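Long-range contacts in fructuronate-tagaturonate epimerase UxaE from Cohnella laeviribosi in complex with 1 glycerol (Cohnella laeviribosi, PDB 6IL9), which probably interconverts D-fructuronate and D-tagaturonate by epimerisation, using a zinc ion held in a TIM-barrel domain: residues A[24-29]-A[76-81]; A[19-24]-A[147-152]; A[52-57]-A[72-77]. All blocks are in the same frame, centred on the assembly; numbering follows the deposited sequence.

Interaction 1 of 3, residues A[24-29]-A[76-81]; sequences HESEGT and NRHFPF
His24 and Phe79 form the T-shaped pair of this contact: an edge of the imidazole is directed at the face of the phenyl ring, the centroids 5.8 Å apart and the planes at 65°. Phe81 reaches the same histidine from another direction, its CZ lying over one imidazole face, 3.6 Å from His24 NE2, with the two planes inclined at 36°. A chi1 of -64° turns the imidazole of His24 toward both phenylalanines, an edge to Phe79 and a face to Phe81 CZ. The rim of Phe79 also touches the strand: CE1 is 3.7 Å from His24 CB and CZ 3.8 Å from Ser26 CB, while Glu25 O lies near the ring plane.

The polar part is a single hydrogen bond between Ser26 OG, at the start of the type II' turn, and His78 ND1, 3.2 Å long and near the imidazole plane. His78 NE2 is bonded to Glu53. Without the imidazole, with an alanine here, Phe79 is likely to lose the edge set against its face and Phe81 CZ the ring it rests on. Strand 17-26 thus meets the end of helix 69-78 mainly through aromatic packing, while bonds at both ring nitrogens fix how His78 is turned.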
loop_
_atom_site.group_PDB
_atom_site.type_symbol
_atom_site.label_atom_id
_atom_site.label_comp_id
_atom_site.label_asym_id
_atom_site.label_seq_id
_atom_site.Cartn_x
_atom_site.Cartn_y
_atom_site.Cartn_z
ATOM N N HIS A 24 24.746 7.913 11.485
ATOM C CA HIS A 24 24.138 9.189 11.836
ATOM C C HIS A 24 24.664 9.633 13.193
ATOM O O HIS A 24 25.352 8.884 13.893
ATOM C CB HIS A 24 22.609 9.092 11.821
ATOM C CG HIS A 24 22.059 8.800 10.462
ATOM N ND1 HIS A 24 21.881 7.516 9.991
ATOM C CD2 HIS A 24 21.701 9.628 9.452
ATOM C CE1 HIS A 24 21.421 7.567 8.753
ATOM N NE2 HIS A 24 21.299 8.838 8.404
ATOM N N GLU A 25 24.354 10.879 13.549
ATOM C CA GLU A 25 24.914 11.486 14.745
ATOM C C GLU A 25 23.913 12.474 15.324
ATOM O O GLU A 25 23.312 13.255 14.583
ATOM C CB GLU A 25 26.232 12.194 14.418
ATOM C CG GLU A 25 26.789 13.054 15.533
ATOM C CD GLU A 25 28.303 13.102 15.501
ATOM O OE1 GLU A 25 28.920 13.290 16.577
ATOM O OE2 GLU A 25 28.871 12.949 14.393
ATOM N N SER A 26 23.731 12.426 16.641
ATOM C CA SER A 26 22.890 13.384 17.358
ATOM C C SER A 26 23.648 13.833 18.599
ATOM O O SER A 26 23.813 13.050 19.540
ATOM C CB SER A 26 21.537 12.780 17.734
ATOM O OG SER A 26 20.766 13.692 18.505
ATOM N N GLU A 27 24.090 15.090 18.601
ATOM C CA GLU A 27 24.913 15.656 19.678
ATOM C C GLU A 27 26.177 14.800 19.754
ATOM O O GLU A 27 26.815 14.567 18.715
ATOM C CB GLU A 27 24.101 15.758 20.963
ATOM C CG GLU A 27 23.009 16.817 20.918
ATOM C CD GLU A 27 22.160 16.836 22.177
ATOM O OE1 GLU A 27 21.687 15.755 22.593
ATOM O OE2 GLU A 27 21.963 17.930 22.749
ATOM N N GLY A 28 26.562 14.298 20.920
ATOM C CA GLY A 28 27.781 13.523 21.014
ATOM C C GLY A 28 27.643 12.034 20.785
ATOM O O GLY A 28 28.607 11.298 21.021
ATOM N N THR A 29 26.487 11.558 20.330
ATOM C CA THR A 29 26.246 10.133 20.142
ATOM C C THR A 29 26.259 9.785 18.661
ATOM O O THR A 29 25.518 10.381 17.874
ATOM C CB THR A 29 24.909 9.706 20.753
ATOM O OG1 THR A 29 24.869 10.075 22.136
ATOM C CG2 THR A 29 24.726 8.188 20.627
ATOM N N ASN A 76 12.939 8.549 16.290
ATOM C CA ASN A 76 12.012 9.574 15.819
ATOM C C ASN A 76 12.288 10.917 16.484
ATOM O O ASN A 76 12.203 11.968 15.838
ATOM C CB ASN A 76 10.568 9.159 16.106
ATOM C CG ASN A 76 10.004 8.160 15.097
ATOM O OD1 ASN A 76 8.926 7.619 15.324
ATOM N ND2 ASN A 76 10.714 7.917 13.996
ATOM N N ARG A 77 12.610 10.901 17.783
ATOM C CA ARG A 77 12.824 12.153 18.501
ATOM C C ARG A 77 14.090 12.864 18.043
ATOM O O ARG A 77 14.119 14.097 17.962
ATOM C CB ARG A 77 12.872 11.896 20.007
ATOM C CG ARG A 77 13.281 13.132 20.822
ATOM C CD ARG A 77 12.989 12.973 22.311
ATOM N NE ARG A 77 13.550 11.741 22.867
ATOM C CZ ARG A 77 12.854 10.623 23.064
ATOM N NH1 ARG A 77 13.450 9.546 23.575
ATOM N NH2 ARG A 77 11.566 10.579 22.746
ATOM N N HIS A 78 15.145 12.112 17.729
ATOM C CA HIS A 78 16.430 12.707 17.397
ATOM C C HIS A 78 16.669 12.853 15.899
ATOM O O HIS A 78 17.562 13.607 15.500
ATOM C CB HIS A 78 17.564 11.880 18.017
ATOM C CG HIS A 78 17.523 11.838 19.515
ATOM N ND1 HIS A 78 18.308 12.651 20.304
ATOM C CD2 HIS A 78 16.781 11.090 20.367
ATOM C CE1 HIS A 78 18.054 12.405 21.577
ATOM N NE2 HIS A 78 17.133 11.461 21.643
ATOM N N PHE A 79 15.902 12.158 15.064
ATOM C CA PHE A 79 16.098 12.178 13.617
ATOM C C PHE A 79 14.740 12.359 12.956
ATOM O O PHE A 79 14.045 11.379 12.647
ATOM C CB PHE A 79 16.797 10.907 13.145
ATOM C CG PHE A 79 18.138 10.693 13.781
ATOM C CD1 PHE A 79 19.238 11.411 13.350
ATOM C CD2 PHE A 79 18.292 9.785 14.822
ATOM C CE1 PHE A 79 20.479 11.220 13.933
ATOM C CE2 PHE A 79 19.533 9.590 15.413
ATOM C CZ PHE A 79 20.628 10.312 14.965
ATOM N N PRO A 80 14.324 13.606 12.729
ATOM C CA PRO A 80 12.984 13.842 12.169
ATOM C C PRO A 80 12.733 13.161 10.829
ATOM O O PRO A 80 11.574 12.851 10.526
ATOM C CB PRO A 80 12.931 15.373 12.051
ATOM C CG PRO A 80 13.852 15.844 13.155
ATOM C CD PRO A 80 14.978 14.856 13.164
ATOM N N PHE A 81 13.766 12.912 10.014
ATOM C CA PHE A 81 13.510 12.260 8.731
ATOM C C PHE A 81 12.991 10.832 8.889
ATOM O O PHE A 81 12.485 10.269 7.911
ATOM C CB PHE A 81 14.765 12.273 7.846
ATOM C CG PHE A 81 15.822 11.283 8.260
ATOM C CD1 PHE A 81 15.866 10.009 7.696
ATOM C CD2 PHE A 81 16.781 11.629 9.198
ATOM C CE1 PHE A 81 16.836 9.099 8.071
ATOM C CE2 PHE A 81 17.756 10.719 9.586
ATOM C CZ PHE A 81 17.789 9.454 9.021
#

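Interaction 2 of 3, residues A[19-24]-A[147-152]; sequences YPRSRH and FQEGYT
Phe147 offers one ring face to His24, whose ND1 lies 3.4 Å from Phe147 CE1, above the ring plane and offset toward the rim. CG of Phe147 is anti to the backbone N (chi1 -172°), which brings the phenyl face to ND1, the two rings meeting obliquely with planes 36° apart. A weak bond from His24 ND1 to Ser22 O helps to fix the histidine's rotation. The backbone carbonyl of Phe147 also takes part, meeting His24 CE1 at the imidazole edge and receiving a CA-H...O contact from Ser22 CA at 3.5 Å.

The CB of Gln148 points away from segment 19-24, yet the extended chain brings its amide flat over Tyr19: the amide is stacked on the phenol ring with the planes 25° apart, CD above the ring centre and CG making a CH-pi contact. Beyond the stack, OE1 is bonded to Lys40 and Tyr19 OH to Glu469. The backbone O of Gln148 is linked through a water to Arg21 N.

Here helix 135-149, one of the helices on the outside of the TIM barrel, ends against the edge strand of the N-terminal antiparallel sheet. Glu149 O lies 3.4 Å from Arg21 CD, while the carboxylate of Glu149 is in a salt bridge with Arg112. Gly150 closes the helix in a Schellman motif with positive phi; a CB there would clash with Arg21 O. Its carbonyl receives two waters, one of them accepting from Arg21 NH1, 2.9 Å from the water oxygen, and the other shared with His24 NE2.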
loop_
_atom_site.group_PDB
_atom_site.type_symbol
_atom_site.label_atom_id
_atom_site.label_comp_id
_atom_site.label_asym_id
_atom_site.label_seq_id
_atom_site.Cartn_x
_atom_site.Cartn_y
_atom_site.Cartn_z
ATOM N N TYR A 19 25.966 -1.301 7.647
ATOM C CA TYR A 19 25.233 -0.701 6.546
ATOM C C TYR A 19 25.815 0.683 6.289
ATOM O O TYR A 19 25.748 1.541 7.170
ATOM C CB TYR A 19 23.745 -0.639 6.864
ATOM C CG TYR A 19 23.105 -2.017 6.876
ATOM C CD1 TYR A 19 22.807 -2.673 5.687
ATOM C CD2 TYR A 19 22.828 -2.670 8.072
ATOM C CE1 TYR A 19 22.232 -3.948 5.692
ATOM C CE2 TYR A 19 22.247 -3.935 8.090
ATOM C CZ TYR A 19 21.953 -4.569 6.896
ATOM O OH TYR A 19 21.381 -5.823 6.907
ATOM N N PRO A 20 26.430 0.921 5.126
ATOM C CA PRO A 20 27.307 2.093 5.006
ATOM C C PRO A 20 26.561 3.410 5.060
ATOM O O PRO A 20 27.134 4.409 5.512
ATOM C CB PRO A 20 27.997 1.875 3.651
ATOM C CG PRO A 20 27.056 1.016 2.882
ATOM C CD PRO A 20 26.392 0.117 3.894
ATOM N N ARG A 21 25.296 3.442 4.648
ATOM C CA ARG A 21 24.528 4.677 4.674
ATOM C C ARG A 21 23.810 4.906 6.000
ATOM O O ARG A 21 23.060 5.882 6.122
ATOM C CB ARG A 21 23.514 4.679 3.525
ATOM C CG ARG A 21 24.134 4.643 2.130
ATOM C CD ARG A 21 23.034 4.558 1.071
ATOM N NE ARG A 21 23.532 4.542 -0.306
ATOM C CZ ARG A 21 23.516 5.592 -1.129
ATOM N NH1 ARG A 21 23.042 6.765 -0.724
ATOM N NH2 ARG A 21 23.978 5.468 -2.364
ATOM N N SER A 22 24.038 4.054 7.008
ATOM C CA SER A 22 23.297 4.122 8.258
ATOM C C SER A 22 23.977 4.962 9.330
ATOM O O SER A 22 23.441 5.067 10.438
ATOM C CB SER A 22 23.064 2.707 8.819
ATOM O OG SER A 22 24.285 2.166 9.316
ATOM N N ARG A 23 25.140 5.541 9.052
ATOM C CA ARG A 23 25.864 6.287 10.074
ATOM C C ARG A 23 25.214 7.649 10.266
ATOM O O ARG A 23 25.136 8.442 9.322
ATOM C CB ARG A 23 27.329 6.439 9.681
ATOM C CG ARG A 23 28.093 5.138 9.742
ATOM C CD ARG A 23 29.511 5.328 9.254
ATOM N NE ARG A 23 30.282 4.093 9.337
ATOM C CZ ARG A 23 30.505 3.278 8.310
ATOM N NH1 ARG A 23 30.009 3.564 7.111
ATOM N NH2 ARG A 23 31.223 2.176 8.487
ATOM N N HIS A 24 24.746 7.913 11.485
ATOM C CA HIS A 24 24.138 9.189 11.836
ATOM C C HIS A 24 24.664 9.633 13.193
ATOM O O HIS A 24 25.352 8.884 13.893
ATOM C CB HIS A 24 22.609 9.092 11.821
ATOM C CG HIS A 24 22.059 8.800 10.462
ATOM N ND1 HIS A 24 21.881 7.516 9.991
ATOM C CD2 HIS A 24 21.701 9.628 9.452
ATOM C CE1 HIS A 24 21.421 7.567 8.753
ATOM N NE2 HIS A 24 21.299 8.838 8.404
ATOM N N PHE A 147 16.386 5.018 7.874
ATOM C CA PHE A 147 17.601 5.206 8.661
ATOM C C PHE A 147 18.741 4.359 8.103
ATOM O O PHE A 147 19.853 4.857 7.890
ATOM C CB PHE A 147 17.322 4.863 10.130
ATOM C CG PHE A 147 18.452 5.210 11.077
ATOM C CD1 PHE A 147 18.578 6.491 11.596
ATOM C CD2 PHE A 147 19.363 4.242 11.461
ATOM C CE1 PHE A 147 19.614 6.805 12.470
ATOM C CE2 PHE A 147 20.403 4.550 12.335
ATOM C CZ PHE A 147 20.520 5.832 12.839
ATOM N N GLN A 148 18.466 3.081 7.832
ATOM C CA GLN A 148 19.475 2.188 7.271
ATOM C C GLN A 148 20.065 2.735 5.980
ATOM O O GLN A 148 21.278 2.639 5.753
ATOM C CB GLN A 148 18.863 0.818 7.015
ATOM C CG GLN A 148 19.825 -0.167 6.373
ATOM C CD GLN A 148 19.182 -1.512 6.127
ATOM O OE1 GLN A 148 18.450 -2.027 6.974
ATOM N NE2 GLN A 148 19.456 -2.090 4.971
ATOM N N GLU A 149 19.222 3.294 5.116
ATOM C CA GLU A 149 19.631 3.764 3.803
ATOM C C GLU A 149 19.984 5.240 3.773
ATOM O O GLU A 149 20.327 5.754 2.699
ATOM C CB GLU A 149 18.517 3.496 2.785
ATOM C CG GLU A 149 18.193 2.036 2.603
ATOM C CD GLU A 149 19.331 1.267 1.959
ATOM O OE1 GLU A 149 20.082 1.869 1.156
ATOM O OE2 GLU A 149 19.473 0.067 2.266
ATOM N N GLY A 150 19.910 5.929 4.907
ATOM C CA GLY A 150 20.226 7.346 4.943
ATOM C C GLY A 150 19.374 8.154 3.992
ATOM O O GLY A 150 19.882 9.051 3.306
ATOM N N TYR A 151 18.090 7.828 3.910
ATOM C CA TYR A 151 17.162 8.481 2.989
ATOM C C TYR A 151 16.411 9.542 3.777
ATOM O O TYR A 151 15.520 9.225 4.567
ATOM C CB TYR A 151 16.212 7.460 2.384
ATOM C CG TYR A 151 15.209 8.029 1.404
ATOM C CD1 TYR A 151 15.537 8.177 0.064
ATOM C CD2 TYR A 151 13.922 8.365 1.813
ATOM C CE1 TYR A 151 14.618 8.680 -0.846
ATOM C CE2 TYR A 151 12.986 8.869 0.909
ATOM C CZ TYR A 151 13.348 9.017 -0.419
ATOM O OH TYR A 151 12.433 9.515 -1.319
ATOM N N THR A 152 16.774 10.808 3.560
ATOM C CA THR A 152 16.251 11.906 4.359
ATOM C C THR A 152 15.177 12.708 3.643
ATOM O O THR A 152 14.696 13.700 4.198
ATOM C CB THR A 152 17.391 12.846 4.776
ATOM O OG1 THR A 152 17.922 13.494 3.611
ATOM C CG2 THR A 152 18.497 12.067 5.462
HETATM O O HOH W 1 23.398 1.386 4.071
HETATM O O HOH W 2 22.391 8.109 1.725
HETATM O O HOH W 3 21.715 10.233 5.688
#

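Interaction 3 of 3, residues A[52-57]-A[72-77]; sequences DELRGE and RLVLNR
Glu53, Val74 and Leu54 bury the most surface here, and Glu53 faces both a charge and a methyl group. Its OE1 is held side-on by Arg77, with NH1 at 2.8 Å and NE at 3.0 Å from that one oxygen. OE1 lies in the guanidinium plane, whereas both nitrogens approach from the same face of the carboxylate, well above its plane, the two flat groups being 59° apart. The bend of Arg77 at chi3 (52°) turns its NE and NH1 edge to the acid. His78 NE2 bonds to the same oxygen, so OE1 gathers three donors; a water donates to OE2 and is weakly bonded to Arg77 NE.

Beneath the charges, Val74 CG1 is wedged between Glu53 CB, at 3.7 Å, and Leu54 CD2, at 3.9 Å. With CG1 anti to the backbone N (chi1 179°), that methyl points at both side chains and CG2 rests near Glu53 O. Leu54 CD2 also comes within 4.4 Å of Leu75 CD2, and both leucines continue onto Leu42 of strand 39-45.

A surface salt bridge with a leucine-valine core below it packs the last residue of helix 49-53 and the following loop against helix 69-78, beside the N-terminal antiparallel sheet.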
loop_
_atom_site.group_PDB
_atom_site.type_symbol
_atom_site.label_atom_id
_atom_site.label_comp_id
_atom_site.label_asym_id
_atom_site.label_seq_id
_atom_site.Cartn_x
_atom_site.Cartn_y
_atom_site.Cartn_z
ATOM N N ASP A 52 21.768 7.596 25.910
ATOM C CA ASP A 52 21.112 7.241 27.165
ATOM C C ASP A 52 19.714 6.695 26.926
ATOM O O ASP A 52 19.258 5.804 27.655
ATOM C CB ASP A 52 21.053 8.459 28.088
ATOM C CG ASP A 52 22.423 9.013 28.410
ATOM O OD1 ASP A 52 23.392 8.229 28.455
ATOM O OD2 ASP A 52 22.531 10.237 28.626
ATOM N N GLU A 53 19.016 7.218 25.913
ATOM C CA GLU A 53 17.615 6.871 25.706
ATOM C C GLU A 53 17.448 5.554 24.959
ATOM O O GLU A 53 16.457 4.848 25.173
ATOM C CB GLU A 53 16.906 8.007 24.964
ATOM C CG GLU A 53 16.728 9.259 25.822
ATOM C CD GLU A 53 16.468 10.518 25.013
ATOM O OE1 GLU A 53 16.079 10.409 23.829
ATOM O OE2 GLU A 53 16.662 11.625 25.568
ATOM N N LEU A 54 18.393 5.204 24.096
ATOM C CA LEU A 54 18.344 3.898 23.454
ATOM C C LEU A 54 18.475 2.789 24.490
ATOM O O LEU A 54 19.230 2.903 25.461
ATOM C CB LEU A 54 19.448 3.777 22.408
ATOM C CG LEU A 54 19.273 4.674 21.184
ATOM C CD1 LEU A 54 20.581 4.772 20.407
ATOM C CD2 LEU A 54 18.148 4.129 20.310
ATOM N N ARG A 55 17.714 1.721 24.288
ATOM C CA ARG A 55 17.754 0.544 25.141
ATOM C C ARG A 55 18.590 -0.526 24.453
ATOM O O ARG A 55 18.303 -0.911 23.313
ATOM C CB ARG A 55 16.341 0.033 25.430
ATOM C CG ARG A 55 16.278 -1.095 26.449
ATOM C CD ARG A 55 14.994 -1.028 27.278
ATOM N NE ARG A 55 14.357 -2.336 27.410
ATOM C CZ ARG A 55 13.508 -2.660 28.381
ATOM N NH1 ARG A 55 12.975 -3.876 28.421
ATOM N NH2 ARG A 55 13.195 -1.772 29.315
ATOM N N GLY A 56 19.624 -0.996 25.139
ATOM C CA GLY A 56 20.461 -2.038 24.587
ATOM C C GLY A 56 21.439 -2.542 25.621
ATOM O O GLY A 56 21.366 -2.184 26.797
ATOM N N GLU A 57 22.355 -3.391 25.164
ATOM C CA GLU A 57 23.414 -3.936 26.007
ATOM C C GLU A 57 24.716 -3.193 25.756
ATOM O O GLU A 57 25.071 -2.915 24.605
ATOM C CB GLU A 57 23.606 -5.427 25.741
ATOM C CG GLU A 57 22.326 -6.208 25.814
ATOM C CD GLU A 57 22.488 -7.513 26.550
ATOM O OE1 GLU A 57 21.995 -8.541 26.041
ATOM O OE2 GLU A 57 23.103 -7.511 27.639
ATOM N N ARG A 72 12.673 2.771 18.059
ATOM C CA ARG A 72 12.234 3.561 16.913
ATOM C C ARG A 72 11.698 4.913 17.363
ATOM O O ARG A 72 11.935 5.934 16.707
ATOM C CB ARG A 72 11.170 2.804 16.112
ATOM C CG ARG A 72 10.862 3.428 14.761
ATOM C CD ARG A 72 9.655 4.383 14.833
ATOM N NE ARG A 72 8.406 3.639 14.934
ATOM C CZ ARG A 72 7.196 4.187 14.931
ATOM N NH1 ARG A 72 7.058 5.504 14.841
ATOM N NH2 ARG A 72 6.126 3.412 15.018
ATOM N N LEU A 73 10.983 4.942 18.486
ATOM C CA LEU A 73 10.467 6.215 18.980
ATOM C C LEU A 73 11.606 7.125 19.412
ATOM O O LEU A 73 11.549 8.343 19.212
ATOM C CB LEU A 73 9.487 5.973 20.127
ATOM C CG LEU A 73 8.285 5.091 19.781
ATOM C CD1 LEU A 73 7.411 4.830 20.995
ATOM C CD2 LEU A 73 7.469 5.743 18.676
ATOM N N VAL A 74 12.668 6.547 19.976
ATOM C CA VAL A 74 13.855 7.333 20.304
ATOM C C VAL A 74 14.477 7.912 19.037
ATOM O O VAL A 74 14.828 9.099 18.979
ATOM C CB VAL A 74 14.859 6.472 21.087
ATOM C CG1 VAL A 74 16.100 7.283 21.406
ATOM C CG2 VAL A 74 14.205 5.919 22.340
ATOM N N LEU A 75 14.610 7.092 17.989
ATOM C CA LEU A 75 15.156 7.612 16.738
ATOM C C LEU A 75 14.262 8.712 16.169
ATOM O O LEU A 75 14.760 9.707 15.630
ATOM C CB LEU A 75 15.330 6.485 15.716
ATOM C CG LEU A 75 16.412 5.429 15.949
ATOM C CD1 LEU A 75 16.576 4.580 14.689
ATOM C CD2 LEU A 75 17.732 6.061 16.331
ATOM N N ASN A 76 12.939 8.549 16.290
ATOM C CA ASN A 76 12.012 9.574 15.819
ATOM C C ASN A 76 12.288 10.917 16.484
ATOM O O ASN A 76 12.203 11.968 15.838
ATOM C CB ASN A 76 10.568 9.159 16.106
ATOM C CG ASN A 76 10.004 8.160 15.097
ATOM O OD1 ASN A 76 8.926 7.619 15.324
ATOM N ND2 ASN A 76 10.714 7.917 13.996
ATOM N N ARG A 77 12.610 10.901 17.783
ATOM C CA ARG A 77 12.824 12.153 18.501
ATOM C C ARG A 77 14.090 12.864 18.043
ATOM O O ARG A 77 14.119 14.097 17.962
ATOM C CB ARG A 77 12.872 11.896 20.007
ATOM C CG ARG A 77 13.281 13.132 20.822
ATOM C CD ARG A 77 12.989 12.973 22.311
ATOM N NE ARG A 77 13.550 11.741 22.867
ATOM C CZ ARG A 77 12.854 10.623 23.064
ATOM N NH1 ARG A 77 13.450 9.546 23.575
ATOM N NH2 ARG A 77 11.566 10.579 22.746
HETATM O O HOH W 4 15.585 13.714 24.312
#

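All three contacts lie on one side of the chain's centre and join the N-terminal antiparallel sheet and its helices to one another and to the TIM barrel. Interactions 1 and 2 share strand 17-26 and His24, with centres about 12 Å apart; interactions 1 and 3 share helix 69-78, about 10 Å apart. The centres of interactions 2 and 3 are about 16 Å apart, yet Phe147 touches Leu75. Along the chain, interactions 1 and 3 are nested inside the long loop closed by interaction 2. Phe147 also packs on Phe79 and Phe81, making the contacts one continuous packed region at the junction with helix 135-149.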